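Local structure of mannan endo-1,4-beta-mannosidase (Mytilus edulis, 2C0H) at residues R94-A99 with I105-T110. The protein hydrolyses internal beta-1,4-mannosidic linkages in the backbones of mannans, galactomannans and glucomannans, cutting longer manno-oligosaccharides but leaving mannobiose and mannotriose intact. The protein carries 3 engineered substitutions. Sequence-based numbering, arbitrary orientation.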
ATOM      1  N   ARG A  94      10.842  13.111  -7.654  1.00 14.53           N
ATOM      2  CA  ARG A  94      11.522  14.033  -6.747  1.00 15.38           C
ATOM      3  C   ARG A  94      10.812  15.380  -6.685  1.00 14.83           C
ATOM      4  O   ARG A  94      10.724  15.961  -5.618  1.00 15.63           O
ATOM      5  CB  ARG A  94      12.994  14.215  -7.134  1.00 15.74           C
ATOM      6  CG  ARG A  94      13.870  14.582  -5.968  1.00 17.59           C
ATOM      7  CD  ARG A  94      15.283  14.892  -6.390  1.00 17.63           C
ATOM      8  NE  ARG A  94      16.028  13.729  -6.882  1.00 18.89           N
ATOM      9  CZ  ARG A  94      16.567  12.790  -6.105  1.00 19.52           C
ATOM     10  NH1 ARG A  94      16.414  12.815  -4.783  1.00 21.09           N
ATOM     11  NH2 ARG A  94      17.262  11.799  -6.653  1.00 20.94           N
ATOM     12  N   ALA A  95      10.292  15.868  -7.814  1.00 14.99           N
ATOM     13  CA  ALA A  95       9.585  17.163  -7.818  1.00 14.37           C
ATOM     14  C   ALA A  95       8.340  17.064  -6.952  1.00 14.53           C
ATOM     15  O   ALA A  95       8.026  17.996  -6.212  1.00 14.59           O
ATOM     16  CB  ALA A  95       9.223  17.592  -9.213  1.00 14.86           C
ATOM     17  N   TYR A  96       7.622  15.951  -7.075  1.00 13.55           N
ATOM     18  CA  TYR A  96       6.426  15.701  -6.258  1.00 13.14           C
ATOM     19  C   TYR A  96       6.792  15.608  -4.791  1.00 13.19           C
ATOM     20  O   TYR A  96       6.134  16.187  -3.937  1.00 13.02           O
ATOM     21  CB  TYR A  96       5.678  14.437  -6.720  1.00 13.42           C
ATOM     22  CG  TYR A  96       4.408  14.116  -5.946  1.00 13.62           C
ATOM     23  CD1 TYR A  96       3.450  15.100  -5.694  1.00 13.84           C
ATOM     24  CD2 TYR A  96       4.133  12.825  -5.513  1.00 13.62           C
ATOM     25  CE1 TYR A  96       2.283  14.796  -4.995  1.00 12.73           C
ATOM     26  CE2 TYR A  96       2.968  12.524  -4.820  1.00 14.65           C
ATOM     27  CZ  TYR A  96       2.043  13.514  -4.564  1.00 13.21           C
ATOM     28  OH  TYR A  96       0.876  13.194  -3.875  1.00 15.38           O
ATOM     29  N   LEU A  97       7.851  14.870  -4.489  1.00 13.18           N
ATOM     30  CA  LEU A  97       8.310  14.776  -3.102  1.00 13.11           C
ATOM     31  C   LEU A  97       8.694  16.149  -2.510  1.00 13.62           C
ATOM     32  O   LEU A  97       8.432  16.391  -1.333  1.00 13.86           O
ATOM     33  CB  LEU A  97       9.462  13.757  -2.981  1.00 13.03           C
ATOM     34  CG  LEU A  97       9.046  12.292  -3.165  1.00 12.57           C
ATOM     35  CD1 LEU A  97      10.300  11.440  -3.399  1.00 12.79           C
ATOM     36  CD2 LEU A  97       8.238  11.745  -1.979  1.00 13.42           C
ATOM     37  N   HIS A  98       9.291  17.038  -3.312  1.00 14.05           N
ATOM     38  CA  HIS A  98       9.645  18.388  -2.837  1.00 14.86           C
ATOM     39  C   HIS A  98       8.384  19.191  -2.554  1.00 14.77           C
ATOM     40  O   HIS A  98       8.336  19.906  -1.564  1.00 14.76           O
ATOM     41  CB  HIS A  98      10.515  19.148  -3.829  1.00 16.18           C
ATOM     42  CG  HIS A  98      11.917  18.641  -3.938  1.00 18.11           C
ATOM     43  ND1 HIS A  98      12.488  17.787  -3.020  1.00 24.36           N
ATOM     44  CD2 HIS A  98      12.869  18.892  -4.863  1.00 22.01           C
ATOM     45  CE1 HIS A  98      13.734  17.525  -3.384  1.00 22.56           C
ATOM     46  NE2 HIS A  98      13.987  18.181  -4.501  1.00 23.87           N
ATOM     47  N   ALA A  99       7.372  19.066  -3.404  1.00 14.93           N
ATOM     48  CA  ALA A  99       6.072  19.708  -3.147  1.00 14.87           C
ATOM     49  C   ALA A  99       5.417  19.196  -1.862  1.00 15.16           C
ATOM     50  O   ALA A  99       4.895  19.979  -1.061  1.00 14.80           O
ATOM     51  CB  ALA A  99       5.145  19.504  -4.341  1.00 14.97           C
ATOM     52  N   ILE A 105       3.818  16.545   4.214  1.00 15.09           N
ATOM     53  CA  ILE A 105       3.070  15.319   3.898  1.00 15.16           C
ATOM     54  C   ILE A 105       4.023  14.220   3.426  1.00 14.34           C
ATOM     55  O   ILE A 105       4.935  14.506   2.653  1.00 14.59           O
ATOM     56  CB  ILE A 105       1.992  15.630   2.848  1.00 15.23           C
ATOM     57  CG1 ILE A 105       0.874  16.445   3.535  1.00 17.12           C
ATOM     58  CG2 ILE A 105       1.450  14.373   2.242  1.00 15.86           C
ATOM     59  CD1 ILE A 105      -0.175  16.971   2.590  1.00 17.01           C
ATOM     60  N   LEU A 106       3.823  13.007   3.938  1.00 13.31           N
ATOM     61  CA  LEU A 106       4.572  11.812   3.517  1.00 13.24           C
ATOM     62  C   LEU A 106       3.870  11.096   2.373  1.00 13.00           C
ATOM     63  O   LEU A 106       2.655  10.855   2.414  1.00 13.15           O
ATOM     64  CB  LEU A 106       4.710  10.837   4.683  1.00 13.02           C
ATOM     65  CG  LEU A 106       5.551  11.276   5.873  1.00 14.13           C
ATOM     66  CD1 LEU A 106       5.325  10.321   7.035  1.00 17.07           C
ATOM     67  CD2 LEU A 106       7.048  11.342   5.511  1.00 16.22           C
ATOM     68  N   ILE A 107       4.652  10.667   1.387  1.00 12.47           N
ATOM     69  CA  ILE A 107       4.122   9.960   0.236  1.00 12.23           C
ATOM     70  C   ILE A 107       4.442   8.463   0.282  1.00 12.31           C
ATOM     71  O   ILE A 107       5.588   8.070   0.541  1.00 11.77           O
ATOM     72  CB  ILE A 107       4.697  10.576  -1.092  1.00 12.24           C
ATOM     73  CG1 ILE A 107       4.443  12.091  -1.177  1.00 13.46           C
ATOM     74  CG2 ILE A 107       4.186   9.862  -2.328  1.00 13.16           C
ATOM     75  CD1 ILE A 107       2.990  12.507  -1.035  1.00 15.13           C
ATOM     76  N   PHE A 108       3.442   7.647  -0.018  1.00 11.30           N
ATOM     77  CA  PHE A 108       3.609   6.202  -0.185  1.00 12.54           C
ATOM     78  C   PHE A 108       3.309   5.837  -1.637  1.00 12.97           C
ATOM     79  O   PHE A 108       2.196   6.038  -2.105  1.00 13.84           O
ATOM     80  CB  PHE A 108       2.720   5.436   0.790  1.00 13.89           C
ATOM     81  CG  PHE A 108       3.115   5.643   2.216  1.00 14.01           C
ATOM     82  CD1 PHE A 108       3.970   4.748   2.844  1.00 15.67           C
ATOM     83  CD2 PHE A 108       2.697   6.768   2.904  1.00 13.64           C
ATOM     84  CE1 PHE A 108       4.376   4.959   4.141  1.00 14.47           C
ATOM     85  CE2 PHE A 108       3.118   6.987   4.219  1.00 14.48           C
ATOM     86  CZ  PHE A 108       3.927   6.058   4.832  1.00 13.67           C
ATOM     87  N   PHE A 109       4.305   5.319  -2.355  1.00 12.57           N
ATOM     88  CA  PHE A 109       4.142   4.919  -3.743  1.00 12.58           C
ATOM     89  C   PHE A 109       3.751   3.426  -3.854  1.00 12.66           C
ATOM     90  O   PHE A 109       4.399   2.549  -3.274  1.00 13.10           O
ATOM     91  CB  PHE A 109       5.442   5.145  -4.534  1.00 12.55           C
ATOM     92  CG  PHE A 109       5.790   6.594  -4.786  1.00 12.41           C
ATOM     93  CD1 PHE A 109       5.104   7.324  -5.750  1.00 12.64           C
ATOM     94  CD2 PHE A 109       6.849   7.194  -4.140  1.00 14.88           C
ATOM     95  CE1 PHE A 109       5.441   8.638  -6.028  1.00 14.52           C
ATOM     96  CE2 PHE A 109       7.186   8.515  -4.404  1.00 14.27           C
ATOM     97  CZ  PHE A 109       6.487   9.234  -5.355  1.00 13.34           C
ATOM     98  N   THR A 110       2.682   3.132  -4.591  1.00 12.21           N
ATOM     99  CA  THR A 110       2.237   1.748  -4.818  1.00 12.64           C
ATOM    100  C   THR A 110       2.704   1.288  -6.198  1.00 12.42           C
ATOM    101  O   THR A 110       2.349   1.881  -7.215  1.00 13.31           O
ATOM    102  CB  THR A 110       0.700   1.621  -4.736  1.00 13.57           C
ATOM    103  OG1 THR A 110       0.265   2.136  -3.481  1.00 15.71           O
ATOM    104  CG2 THR A 110       0.253   0.206  -4.829  1.00 14.08           C
TER
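I107 reaches from its strand between Y96 and L97 of the facing helix, where the packing is closest. Its CD1 methyl lies 3.6 Å from Y96 OH and also touches CZ, while its CG2 methyl rests 3.8 Å from Y96 CE2, so both branches of the isoleucine touch the far end of the phenol, CD1 coming at it obliquely. The ring gets there because Y96 CG stands anti to the backbone N (chi1 -179°), which carries the long, flat side chain across. L97 CD2 sits 3.8 Å from I107 CB; the forked end of leucine lets this one methyl meet both I107 and F109. A beta-branched residue suits the strand position, since it puts two carbons, CG1 and CG2, on CB close to the backbone, and CG1 carries the CD1 methyl on to the tyrosine. An alanine in place of I107 would probably open a gap at the end of the Y96 ring and beneath the F109 face, leaving L97 CD2 only CB of this residue to touch.

Helix 89-102 leads into strand 106-113; over 94-99 and 106-110 the axes run roughly antiparallel (148°) and come within 9.0 Å, as in the alpha/beta units of a TIM barrel, the fold of glycoside hydrolase family 5. The strand turns I107 toward the helix, whereas L106 and F108 point the other way.

F109 makes a looser fit with the helix. Its CZ approaches the edge of the Y96 ring, 4.3 Å from CD2, and its CE2 is 4.2 Å from L97 CD2. Phenylalanine is apolar and flat, so one face can take I107 CG2 over its centre, 3.8 Å above the plane, while the far ring atoms reach the helix. On the partly exposed side, R94 points away from the strand and forms a salt bridge with E152.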